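Local coordinates for cycloserine biosynthesis protein DcsG (PDB 6JIL) that catalyses the ATP- and magnesium-dependent cyclisation of O-ureido-D-serine to the antibiotic D-cycloserine, as a monomeric ATP-grasp ligase, at residues A5-A10 and C36-G41; R27-T32 and F289-A294; H101-I106 and P265-M270; R132-K137 and Q148-S153. One frame throughout, in Å; residues are numbered along the deposited sequence.

Contact 1 (A5-A10 and C36-G41)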
# COMPACT_ATOMS: atom_id res chain seq x y z
N ALA A 5 13.48 -15.72 2.72
CA ALA A 5 12.12 -16.13 2.39
C ALA A 5 11.38 -14.95 1.76
O ALA A 5 11.42 -13.85 2.30
CB ALA A 5 11.39 -16.59 3.64
N LEU A 6 10.75 -15.18 0.62
CA LEU A 6 9.97 -14.13 -0.05
C LEU A 6 8.52 -14.60 0.07
O LEU A 6 8.11 -15.54 -0.61
CB LEU A 6 10.40 -14.00 -1.52
CG LEU A 6 11.87 -13.63 -1.78
CD1 LEU A 6 12.13 -13.54 -3.27
CD2 LEU A 6 12.23 -12.31 -1.11
N VAL A 7 7.76 -13.96 0.95
CA VAL A 7 6.39 -14.36 1.21
C VAL A 7 5.33 -13.96 0.20
O VAL A 7 5.24 -12.80 -0.21
CB VAL A 7 5.94 -13.87 2.61
CG1 VAL A 7 4.57 -14.46 2.96
CG2 VAL A 7 6.96 -14.27 3.65
N THR A 8 4.50 -14.93 -0.16
CA THR A 8 3.41 -14.73 -1.11
C THR A 8 2.30 -15.69 -0.68
O THR A 8 2.27 -16.14 0.47
CB THR A 8 3.88 -15.10 -2.55
OG1 THR A 8 2.85 -14.79 -3.50
CG2 THR A 8 4.22 -16.60 -2.64
N ASP A 9 1.38 -15.96 -1.59
CA ASP A 9 0.31 -16.93 -1.36
C ASP A 9 -0.19 -17.35 -2.74
O ASP A 9 -0.13 -16.58 -3.69
CB ASP A 9 -0.79 -16.41 -0.41
CG ASP A 9 -1.62 -15.25 -0.96
OD1 ASP A 9 -1.95 -14.36 -0.15
OD2 ASP A 9 -1.96 -15.23 -2.16
N ALA A 10 -0.62 -18.60 -2.85
CA ALA A 10 -1.06 -19.17 -4.12
C ALA A 10 -1.91 -18.26 -5.00
O ALA A 10 -1.63 -18.11 -6.19
CB ALA A 10 -1.79 -20.49 -3.88
N CYS A 36 7.72 -18.42 -0.47
CA CYS A 36 6.91 -19.13 0.52
C CYS A 36 5.49 -18.61 0.66
O CYS A 36 5.27 -17.40 0.71
CB CYS A 36 7.59 -19.07 1.89
SG CYS A 36 9.27 -19.65 1.92
N ASP A 37 4.53 -19.53 0.75
CA ASP A 37 3.14 -19.16 0.94
C ASP A 37 2.95 -19.03 2.45
O ASP A 37 3.30 -19.94 3.19
CB ASP A 37 2.23 -20.25 0.37
CG ASP A 37 0.76 -19.88 0.45
OD1 ASP A 37 -0.03 -20.43 -0.34
OD2 ASP A 37 0.40 -19.06 1.31
N TRP A 38 2.40 -17.90 2.91
CA TRP A 38 2.23 -17.73 4.34
C TRP A 38 1.23 -18.70 4.97
O TRP A 38 1.23 -18.88 6.19
CB TRP A 38 1.84 -16.27 4.68
CG TRP A 38 0.54 -15.79 4.12
CD1 TRP A 38 0.29 -15.42 2.83
CD2 TRP A 38 -0.69 -15.60 4.83
NE1 TRP A 38 -1.01 -15.01 2.69
CE2 TRP A 38 -1.64 -15.11 3.91
CE3 TRP A 38 -1.08 -15.80 6.16
CZ2 TRP A 38 -2.96 -14.81 4.27
CZ3 TRP A 38 -2.40 -15.50 6.53
CH2 TRP A 38 -3.32 -15.01 5.59
N GLU A 39 0.40 -19.32 4.14
CA GLU A 39 -0.59 -20.28 4.63
C GLU A 39 -0.14 -21.74 4.49
O GLU A 39 -0.92 -22.67 4.72
CB GLU A 39 -1.94 -20.07 3.93
CG GLU A 39 -2.71 -18.88 4.48
CD GLU A 39 -3.99 -18.58 3.73
OE1 GLU A 39 -4.95 -18.09 4.38
OE2 GLU A 39 -4.06 -18.83 2.50
N ASP A 40 1.11 -21.93 4.10
CA ASP A 40 1.66 -23.27 3.93
C ASP A 40 2.22 -23.74 5.28
O ASP A 40 3.29 -23.31 5.71
CB ASP A 40 2.77 -23.24 2.89
CG ASP A 40 3.38 -24.61 2.64
OD1 ASP A 40 4.24 -24.70 1.74
OD2 ASP A 40 3.00 -25.58 3.33
N GLY A 41 1.48 -24.62 5.95
CA GLY A 41 1.91 -25.11 7.25
C GLY A 41 3.16 -25.96 7.25
O GLY A 41 3.68 -26.27 8.32

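Contact 2 (R27-T32 and F289-A294)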
# COMPACT_ATOMS: atom_id res chain seq x y z
N ARG A 27 19.73 -13.47 -7.22
CA ARG A 27 20.75 -14.37 -7.72
C ARG A 27 22.02 -13.56 -8.00
O ARG A 27 23.12 -14.00 -7.69
CB ARG A 27 20.25 -15.02 -9.02
CG ARG A 27 21.03 -16.23 -9.50
CD ARG A 27 20.62 -16.59 -10.94
NE ARG A 27 19.18 -16.76 -11.06
CZ ARG A 27 18.51 -17.81 -10.58
NH1 ARG A 27 19.15 -18.78 -9.95
NH2 ARG A 27 17.19 -17.86 -10.70
N THR A 28 21.84 -12.37 -8.56
CA THR A 28 22.98 -11.52 -8.89
C THR A 28 23.71 -10.97 -7.66
O THR A 28 24.90 -10.70 -7.71
CB THR A 28 22.58 -10.35 -9.82
OG1 THR A 28 21.71 -9.45 -9.13
CG2 THR A 28 21.85 -10.87 -11.05
N VAL A 29 23.01 -10.79 -6.54
CA VAL A 29 23.68 -10.28 -5.35
C VAL A 29 24.02 -11.42 -4.39
O VAL A 29 24.26 -11.21 -3.20
CB VAL A 29 22.84 -9.20 -4.62
CG1 VAL A 29 22.59 -8.03 -5.57
CG2 VAL A 29 21.54 -9.79 -4.12
N GLY A 30 24.03 -12.64 -4.92
CA GLY A 30 24.38 -13.81 -4.14
C GLY A 30 23.43 -14.34 -3.07
O GLY A 30 23.80 -15.27 -2.35
N ILE A 31 22.23 -13.79 -2.95
CA ILE A 31 21.33 -14.29 -1.92
C ILE A 31 20.38 -15.38 -2.41
O ILE A 31 19.79 -15.29 -3.49
CB ILE A 31 20.56 -13.14 -1.23
CG1 ILE A 31 19.89 -12.23 -2.26
CG2 ILE A 31 21.52 -12.31 -0.40
CD1 ILE A 31 19.38 -10.93 -1.65
N THR A 32 20.28 -16.45 -1.62
CA THR A 32 19.43 -17.58 -1.94
C THR A 32 18.05 -17.27 -1.41
O THR A 32 17.85 -17.14 -0.20
CB THR A 32 19.93 -18.86 -1.25
OG1 THR A 32 21.35 -18.94 -1.35
CG2 THR A 32 19.32 -20.09 -1.91
N PHE A 289 16.81 -3.24 -5.56
CA PHE A 289 16.08 -3.86 -4.47
C PHE A 289 16.94 -4.96 -3.85
O PHE A 289 17.11 -5.02 -2.63
CB PHE A 289 14.76 -4.43 -4.98
CG PHE A 289 13.84 -4.91 -3.90
CD1 PHE A 289 14.08 -4.59 -2.57
CD2 PHE A 289 12.71 -5.66 -4.22
CE1 PHE A 289 13.22 -5.01 -1.57
CE2 PHE A 289 11.84 -6.08 -3.23
CZ PHE A 289 12.09 -5.76 -1.90
N ALA A 290 17.50 -5.83 -4.70
CA ALA A 290 18.34 -6.91 -4.22
C ALA A 290 19.56 -6.36 -3.48
O ALA A 290 19.97 -6.91 -2.46
CB ALA A 290 18.79 -7.78 -5.38
N GLN A 291 20.13 -5.28 -3.99
CA GLN A 291 21.29 -4.69 -3.33
C GLN A 291 20.94 -4.16 -1.95
O GLN A 291 21.67 -4.38 -0.99
CB GLN A 291 21.90 -3.58 -4.20
CG GLN A 291 22.67 -4.11 -5.40
CD GLN A 291 23.26 -3.01 -6.26
OE1 GLN A 291 22.54 -2.20 -6.83
NE2 GLN A 291 24.58 -2.98 -6.34
N ALA A 292 19.81 -3.46 -1.86
CA ALA A 292 19.34 -2.92 -0.59
C ALA A 292 19.16 -4.09 0.38
O ALA A 292 19.51 -3.99 1.56
CB ALA A 292 18.03 -2.18 -0.78
N LEU A 293 18.60 -5.19 -0.11
CA LEU A 293 18.40 -6.37 0.73
C LEU A 293 19.74 -6.98 1.11
O LEU A 293 19.90 -7.47 2.23
CB LEU A 293 17.54 -7.42 0.00
CG LEU A 293 16.04 -7.13 -0.14
CD1 LEU A 293 15.36 -8.28 -0.86
CD2 LEU A 293 15.43 -6.94 1.23
N ALA A 294 20.70 -6.93 0.20
CA ALA A 294 22.04 -7.48 0.45
C ALA A 294 22.74 -6.72 1.57
O ALA A 294 23.58 -7.27 2.28
CB ALA A 294 22.88 -7.45 -0.81

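Contact 3 (H101-I106 and P265-M270). With MG (magnesium ion), chain H; MG (magnesium ion), chain I; ADP (adenosine-5'-diphosphate), chain G.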
# COMPACT_ATOMS: atom_id res chain seq x y z
N HIS A 101 2.91 15.14 9.96
CA HIS A 101 4.30 15.44 9.65
C HIS A 101 4.42 16.43 8.49
O HIS A 101 5.50 16.58 7.91
CB HIS A 101 5.08 14.17 9.30
CG HIS A 101 5.50 13.36 10.49
ND1 HIS A 101 4.60 12.72 11.31
CD2 HIS A 101 6.72 13.11 11.00
CE1 HIS A 101 5.25 12.11 12.28
NE2 HIS A 101 6.54 12.33 12.12
N GLY A 102 3.33 17.08 8.14
CA GLY A 102 3.39 18.04 7.05
C GLY A 102 3.28 17.45 5.65
O GLY A 102 3.32 18.19 4.67
N VAL A 103 3.15 16.13 5.55
CA VAL A 103 3.01 15.48 4.25
C VAL A 103 1.59 15.68 3.73
O VAL A 103 0.62 15.33 4.40
CB VAL A 103 3.26 13.96 4.33
CG1 VAL A 103 3.05 13.32 2.96
CG2 VAL A 103 4.66 13.69 4.85
N PRO A 104 1.45 16.24 2.52
CA PRO A 104 0.13 16.48 1.92
C PRO A 104 -0.59 15.19 1.56
O PRO A 104 -0.09 14.38 0.79
CB PRO A 104 0.47 17.31 0.68
CG PRO A 104 1.81 16.79 0.29
CD PRO A 104 2.53 16.69 1.62
N VAL A 105 -1.77 14.99 2.13
CA VAL A 105 -2.55 13.79 1.86
C VAL A 105 -3.98 14.14 1.46
O VAL A 105 -4.44 15.25 1.66
CB VAL A 105 -2.60 12.86 3.09
CG1 VAL A 105 -1.21 12.54 3.56
CG2 VAL A 105 -3.39 13.52 4.21
N ILE A 106 -4.67 13.16 0.89
CA ILE A 106 -6.05 13.35 0.49
C ILE A 106 -6.85 13.52 1.77
O ILE A 106 -6.68 12.74 2.71
CB ILE A 106 -6.59 12.12 -0.27
CG1 ILE A 106 -5.93 12.01 -1.65
CG2 ILE A 106 -8.11 12.21 -0.39
CD1 ILE A 106 -6.39 10.80 -2.47
N PRO A 265 1.01 17.67 -5.82
CA PRO A 265 0.72 16.27 -5.48
C PRO A 265 0.41 15.97 -4.02
O PRO A 265 0.92 16.62 -3.12
CB PRO A 265 1.97 15.54 -5.96
CG PRO A 265 3.06 16.55 -5.70
CD PRO A 265 2.44 17.86 -6.14
N MSE A 266 -0.46 14.98 -3.81
CA MSE A 266 -0.82 14.55 -2.46
C MSE A 266 -0.89 13.02 -2.41
O MSE A 266 -1.30 12.37 -3.38
CB MSE A 266 -2.15 15.18 -2.01
CG MSE A 266 -3.31 15.10 -2.99
SE MSE A 266 -4.88 16.10 -2.37
CE MSE A 266 -4.29 17.88 -2.84
N VAL A 267 -0.48 12.46 -1.29
CA VAL A 267 -0.48 11.03 -1.11
C VAL A 267 -1.88 10.44 -1.15
O VAL A 267 -2.79 10.95 -0.50
CB VAL A 267 0.19 10.65 0.23
CG1 VAL A 267 0.16 9.14 0.42
CG2 VAL A 267 1.62 11.17 0.25
N LEU A 268 -2.04 9.37 -1.93
CA LEU A 268 -3.30 8.65 -2.06
C LEU A 268 -3.17 7.53 -1.04
O LEU A 268 -4.00 7.38 -0.15
CB LEU A 268 -3.41 8.03 -3.46
CG LEU A 268 -4.72 7.43 -3.99
CD1 LEU A 268 -4.36 6.44 -5.09
CD2 LEU A 268 -5.51 6.75 -2.91
N GLU A 269 -2.11 6.74 -1.21
CA GLU A 269 -1.81 5.65 -0.31
C GLU A 269 -0.32 5.36 -0.42
O GLU A 269 0.35 5.81 -1.35
CB GLU A 269 -2.62 4.39 -0.65
CG GLU A 269 -2.13 3.62 -1.87
CD GLU A 269 -2.46 2.14 -1.76
OE1 GLU A 269 -2.15 1.55 -0.71
OE2 GLU A 269 -3.01 1.57 -2.72
N MSE A 270 0.20 4.62 0.55
CA MSE A 270 1.62 4.29 0.60
C MSE A 270 1.78 2.86 1.07
O MSE A 270 1.12 2.44 2.02
CB MSE A 270 2.32 5.26 1.56
CG MSE A 270 3.68 4.84 2.04
SE MSE A 270 4.41 6.12 3.31
CE MSE A 270 5.95 6.67 2.30
MG MG H . -3.57 1.78 -4.89
MG MG I . -2.64 -0.45 -1.78
PB ADP G . -5.97 0.17 -2.55
O1B ADP G . -5.26 0.40 -3.98
O2B ADP G . -4.91 -0.15 -1.50
O3B ADP G . -6.94 -1.03 -2.67
PA ADP G . -6.56 2.82 -2.95
O1A ADP G . -6.45 3.97 -2.06
O2A ADP G . -5.23 2.75 -3.82
O3A ADP G . -6.79 1.48 -2.04
O5' ADP G . -7.86 3.02 -3.88
C5' ADP G . -7.80 2.14 -4.99
C4' ADP G . -8.11 2.93 -6.27
O4' ADP G . -9.34 3.66 -6.11
C3' ADP G . -7.01 3.96 -6.55
O3' ADP G . -5.97 3.42 -7.36
C2' ADP G . -7.78 5.10 -7.23
O2' ADP G . -7.83 4.92 -8.65
C1' ADP G . -9.17 5.04 -6.57
N9 ADP G . -9.29 6.01 -5.44
C8 ADP G . -9.30 5.72 -4.10
N7 ADP G . -9.47 6.80 -3.40
C5 ADP G . -9.58 7.86 -4.23
C6 ADP G . -9.98 9.21 -4.07
N6 ADP G . -10.15 9.75 -2.80
N1 ADP G . -10.22 9.95 -5.17
C2 ADP G . -10.08 9.45 -6.40
N3 ADP G . -9.72 8.18 -6.60
C4 ADP G . -9.46 7.36 -5.56
O HOH W 1 -4.92 1.09 -6.79
O HOH W 2 -2.09 3.43 -5.58
O HOH W 3 -2.96 -1.61 0.18

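Contact 4 (R132-K137 and Q148-S153). With ADP (adenosine-5'-diphosphate), chain G.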
# COMPACT_ATOMS: atom_id res chain seq x y z
N ARG A 132 -18.30 16.62 -4.67
CA ARG A 132 -19.39 16.14 -5.51
C ARG A 132 -19.51 14.63 -5.37
O ARG A 132 -20.61 14.07 -5.43
CB ARG A 132 -19.13 16.50 -6.98
CG ARG A 132 -19.31 17.98 -7.33
CD ARG A 132 -20.78 18.39 -7.35
NE ARG A 132 -21.36 18.59 -6.02
CZ ARG A 132 -22.66 18.76 -5.78
NH1 ARG A 132 -23.53 18.76 -6.78
NH2 ARG A 132 -23.09 18.96 -4.54
N GLU A 133 -18.38 13.98 -5.18
CA GLU A 133 -18.36 12.54 -5.01
C GLU A 133 -17.38 12.19 -3.91
O GLU A 133 -16.48 12.98 -3.60
CB GLU A 133 -17.96 11.86 -6.33
CG GLU A 133 -18.95 12.14 -7.45
CD GLU A 133 -18.61 11.44 -8.75
OE1 GLU A 133 -18.69 10.20 -8.81
OE2 GLU A 133 -18.26 12.14 -9.72
N PHE A 134 -17.55 11.03 -3.30
CA PHE A 134 -16.65 10.61 -2.23
C PHE A 134 -16.35 9.13 -2.40
O PHE A 134 -16.99 8.46 -3.19
CB PHE A 134 -17.26 10.89 -0.86
CG PHE A 134 -18.56 10.16 -0.60
CD1 PHE A 134 -18.61 9.08 0.28
CD2 PHE A 134 -19.76 10.60 -1.17
CE1 PHE A 134 -19.82 8.45 0.59
CE2 PHE A 134 -20.97 9.98 -0.87
CZ PHE A 134 -21.00 8.91 0.01
N VAL A 135 -15.36 8.63 -1.67
CA VAL A 135 -15.00 7.23 -1.77
C VAL A 135 -15.04 6.56 -0.42
O VAL A 135 -14.69 7.16 0.60
CB VAL A 135 -13.59 7.07 -2.37
CG1 VAL A 135 -13.24 5.58 -2.51
CG2 VAL A 135 -13.51 7.76 -3.71
N VAL A 136 -15.48 5.30 -0.43
CA VAL A 136 -15.53 4.49 0.78
C VAL A 136 -14.52 3.37 0.60
O VAL A 136 -14.44 2.76 -0.46
CB VAL A 136 -16.92 3.87 1.00
CG1 VAL A 136 -16.84 2.82 2.13
CG2 VAL A 136 -17.94 4.96 1.35
N LYS A 137 -13.74 3.10 1.64
CA LYS A 137 -12.75 2.05 1.55
C LYS A 137 -12.30 1.63 2.94
O LYS A 137 -12.28 2.44 3.86
CB LYS A 137 -11.53 2.53 0.76
CG LYS A 137 -10.63 3.45 1.58
CD LYS A 137 -9.41 3.94 0.81
CE LYS A 137 -9.76 5.04 -0.18
NZ LYS A 137 -8.54 5.66 -0.77
N GLN A 148 -15.16 1.87 -3.23
CA GLN A 148 -16.25 2.33 -4.09
C GLN A 148 -16.39 3.85 -4.17
O GLN A 148 -16.04 4.59 -3.25
CB GLN A 148 -17.59 1.72 -3.66
CG GLN A 148 -17.62 0.19 -3.70
CD GLN A 148 -19.02 -0.39 -3.52
OE1 GLN A 148 -19.18 -1.59 -3.28
NE2 GLN A 148 -20.03 0.46 -3.65
N ARG A 149 -16.95 4.30 -5.29
CA ARG A 149 -17.19 5.70 -5.60
C ARG A 149 -18.68 6.02 -5.48
O ARG A 149 -19.52 5.24 -5.92
CB ARG A 149 -16.69 5.96 -7.03
CG ARG A 149 -16.89 7.36 -7.56
CD ARG A 149 -16.37 7.42 -8.98
NE ARG A 149 -16.42 8.77 -9.54
CZ ARG A 149 -15.76 9.15 -10.62
NH1 ARG A 149 -14.99 8.28 -11.26
NH2 ARG A 149 -15.85 10.39 -11.05
N TYR A 150 -19.00 7.16 -4.88
CA TYR A 150 -20.40 7.56 -4.71
C TYR A 150 -20.65 9.05 -4.94
O TYR A 150 -19.81 9.88 -4.61
CB TYR A 150 -20.92 7.24 -3.30
CG TYR A 150 -20.80 5.80 -2.85
CD1 TYR A 150 -19.63 5.32 -2.25
CD2 TYR A 150 -21.87 4.92 -3.01
CE1 TYR A 150 -19.54 3.99 -1.82
CE2 TYR A 150 -21.79 3.60 -2.58
CZ TYR A 150 -20.63 3.14 -1.99
OH TYR A 150 -20.58 1.83 -1.58
N GLN A 151 -21.82 9.36 -5.48
CA GLN A 151 -22.23 10.75 -5.68
C GLN A 151 -22.71 11.11 -4.27
O GLN A 151 -23.22 10.24 -3.57
CB GLN A 151 -23.40 10.82 -6.67
CG GLN A 151 -23.01 10.54 -8.11
CD GLN A 151 -24.22 10.28 -9.00
OE1 GLN A 151 -24.11 10.25 -10.23
NE2 GLN A 151 -25.38 10.09 -8.38
N ARG A 152 -22.55 12.36 -3.84
CA ARG A 152 -22.95 12.71 -2.48
C ARG A 152 -24.40 12.42 -2.11
O ARG A 152 -24.73 12.33 -0.93
CB ARG A 152 -22.64 14.18 -2.18
CG ARG A 152 -23.46 15.20 -2.94
CD ARG A 152 -23.49 16.49 -2.16
NE ARG A 152 -22.16 16.84 -1.68
CZ ARG A 152 -21.89 17.27 -0.45
NH1 ARG A 152 -22.86 17.42 0.44
NH2 ARG A 152 -20.64 17.54 -0.11
N SER A 153 -25.26 12.27 -3.11
CA SER A 153 -26.66 11.99 -2.83
C SER A 153 -26.86 10.55 -2.39
O SER A 153 -27.93 10.18 -1.90
CB SER A 153 -27.50 12.28 -4.08
OG SER A 153 -27.08 11.47 -5.17
PB ADP G . -5.97 0.17 -2.55
O1B ADP G . -5.26 0.40 -3.98
O2B ADP G . -4.91 -0.15 -1.50
O3B ADP G . -6.94 -1.03 -2.67
PA ADP G . -6.56 2.82 -2.95
O1A ADP G . -6.45 3.97 -2.06
O2A ADP G . -5.23 2.75 -3.82
O3A ADP G . -6.79 1.48 -2.04
O5' ADP G . -7.86 3.02 -3.88
C5' ADP G . -7.80 2.14 -4.99
C4' ADP G . -8.11 2.93 -6.27
O4' ADP G . -9.34 3.66 -6.11
C3' ADP G . -7.01 3.96 -6.55
O3' ADP G . -5.97 3.42 -7.36
C2' ADP G . -7.78 5.10 -7.23
O2' ADP G . -7.83 4.92 -8.65
C1' ADP G . -9.17 5.04 -6.57
N9 ADP G . -9.29 6.01 -5.44
C8 ADP G . -9.30 5.72 -4.10
N7 ADP G . -9.47 6.80 -3.40
C5 ADP G . -9.58 7.86 -4.23
C6 ADP G . -9.98 9.21 -4.07
N6 ADP G . -10.15 9.75 -2.80
N1 ADP G . -10.22 9.95 -5.17
C2 ADP G . -10.08 9.45 -6.40
N3 ADP G . -9.72 8.18 -6.60
C4 ADP G . -9.46 7.36 -5.56

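Contact 1 (A5-A10 and C36-G41)
V7 pairs with C36 and T8 with D37 as parallel bridges, and three backbone bonds hold the register: C36 N to L6 O, T8 N to C36 O at 2.7 Å, and W38 N to T8 O. The oxygens T8 O and C36 O each receive a CA-H...O contact besides the amide: D37 CA lies 3.2 Å from T8 O, and V7 CA approaches C36 O.

Across the pair, on the face that carries V7 and C36, A5 CB meets C36 SG at 4.1 Å, and V7 CG1 lies 3.7 Å from W38 CB, the two side chains crossing at about a right angle; V51, F53 and F48 add further packing to this face. The strands are the two of a beta-alpha-beta unit, joined by helix 19-28; 33-37 forms one margin of the parallel sheet, and on its far side 4-8 is paired with strand 50-55.

Past the strand ends, side chains take over the bonding. With CG set between the backbone N and the carbonyl carbon (chi1 62°), the W38 indole comes alongside D9, and NE1 donates to D9 OD1 at 3.1 Å. The oxygen lies in the ring plane and accepts on its anti lone pair; T58 OG1 is a second partner of that oxygen. The D37 carboxylate accepts two backbone amides. Its OD1 takes A10 N at 3.2 Å, 68° out of the carboxylate plane, while OD2 closes an Asx turn by accepting E39 N at 2.8 Å, so that one carboxylate ties the loop after strand 4-8 to the type I turn D37-D40.

Contact 2 (R27-T32 and F289-A294)
Apolar contact carries this junction. V29 sends both methyls onto A290: its CG2 is 3.6 Å from A290 CB, and its CG1 reaches the same CB at 3.8 Å, so the small alanine is straddled by the valine fork. A chi1 of -60° turns both branches toward the helix, CG1 beside the backbone N and CG2 between N and the carbonyl carbon. One turn further along the helix, A294 CB lies 4.2 Å from V29 CB. I31 adds the second projection, and its CD1 comes 4.3 Å from L293 CB.

Two contacts involve a polar residue or the backbone: V29 CG1 touches the aliphatic CG of Q291 at 3.9 Å, the two side chains crossing at about a right angle, and I31 CD1 also approaches the backbone oxygen A290 O.

The backbone hydrogen bonds belong to each side's own helix. On the 289-294 side they are helical, as in A294 N to A290 O. On the other, G30 N bonds R27 O and I31 N bonds C26 O. With positive phi at G30 as the C-prime residue, this is a Schellman motif ending helix 19-28, which presents V29 and I31 to the side of the C-terminal helix 285-296.

Contact 3 (H101-I106 and P265-M270)
I106 reaches the backbone of L268 because its chain is extended beyond CG1, which stands anti to the carbonyl carbon (chi1 -70°); CD1 thereby comes 3.8 Å from L268 CA and 3.9 Å from N6 of the ADP adenine. E269 lies on the far side of the corner at L268, and its chain, with CG between the backbone N and the carbonyl carbon (chi1 76°) and extended from there, carries the carboxylate to the metals.

Two backbone bonds tie the loop to the strand: V267 N donates to P104 O at 2.9 Å, and I106 N to V267 O at 3.2 Å. V105 and V267 thus form a single bridge, the touching stretches running 65° apart. Small apolar groups flank it: V103 CG1 meets V267 CG2 at 3.7 Å, and V105 CG1 approaches V267 CB. P104 CG also touches P265 O. Selenomethionine M266 starts toward the loop at CB, and its chain, extended as far as SE, brings that atom near I106 CA.

L268 and E269 face the nucleotide. L268 CD2 is 3.1 Å from ADP O1A, a tight approach beside the alpha phosphate. E269 OE2 bridges the two magnesium ions, 2.2 Å from the one that also holds ADP O1B and O2A; the other ion is chelated by both carboxylate oxygens and takes ADP O2B as well. Together with E271, which also binds magnesium, E269 makes the metal site of the ATP-grasp fold, where a strand-borne acidic pair holds metals against the nucleotide phosphates.

Contact 4 (R132-K137 and Q148-S153)
Strands 133-137 and 148-151 run antiparallel, their axes 4.7 Å apart at an angle of 148°, as the two arms of a beta hairpin. F134 with Y150 and V136 with Q148 are hydrogen-bonded pairs, each joined by two amide bonds, whereas E133 with Q151 and V135 with R149 are non-hydrogen-bonded. A further bond, R152 N to R132 O, prolongs the ladder past the strand ends. In the four-stranded antiparallel sheet of the ATP-grasp region, strand 148-151 is the outermost on one side, and 133-138 pairs on its other side with 172-176.

On the face bearing F134, V136, Q148 and Y150, the paired aromatics F134 and Y150 lie against each other. Y150 CB sits over the F134 ring, 4.0 Å from its centroid, a CH-pi contact; the two rings are tilted by only 25° but slid apart, so they barely overlap. V136 CG2 touches Y150 CE1 at 3.7 Å, and Y150 OH is hydrogen-bonded to H161 of the helix lying against this face.

The opposite face carries E133, V135 and R149. R149, extended from CG to NE with CG anti to its amide nitrogen (chi1 178°), meets E133 side-on: NE bonds OE1 at 2.8 Å and NH2 bonds OE2 at 3.3 Å, both from above the carboxylate plane. D182 shares the NH2 end, and Y177 makes a cation-pi contact with R149. V135 CG2 lies 3.8 Å from ADP C6. K137, bent at chi3, turns its ammonium to the nucleotide; with Q175 OE1 as a further partner, NZ donates to both ADP N7 and ADP O1A, each at 3.0 Å.

How the contacts relate
Contacts 3 and 4 are the pair that meets at the nucleotide: their centres are about 19 Å apart, and L268 CD2 of contact 3 lies 3.9 Å from K137 NZ of contact 4. Both touch ADP, with contact 3 also supplying E269 to the magnesium ions, so the nucleotide is held between two different antiparallel sheets. Contacts 1 and 2 lie away from the nucleotide and metal site. They share the beta-alpha-beta unit through helix 19-28, their segments alternate along the chain, and their centres are about 20 Å apart. Contact 1 stands across the chain's centre from contacts 3 and 4, at nearest-atom distances of about 16 Å and 19 Å. Helix 285-296 follows strand 265-271 and leads to contact 2.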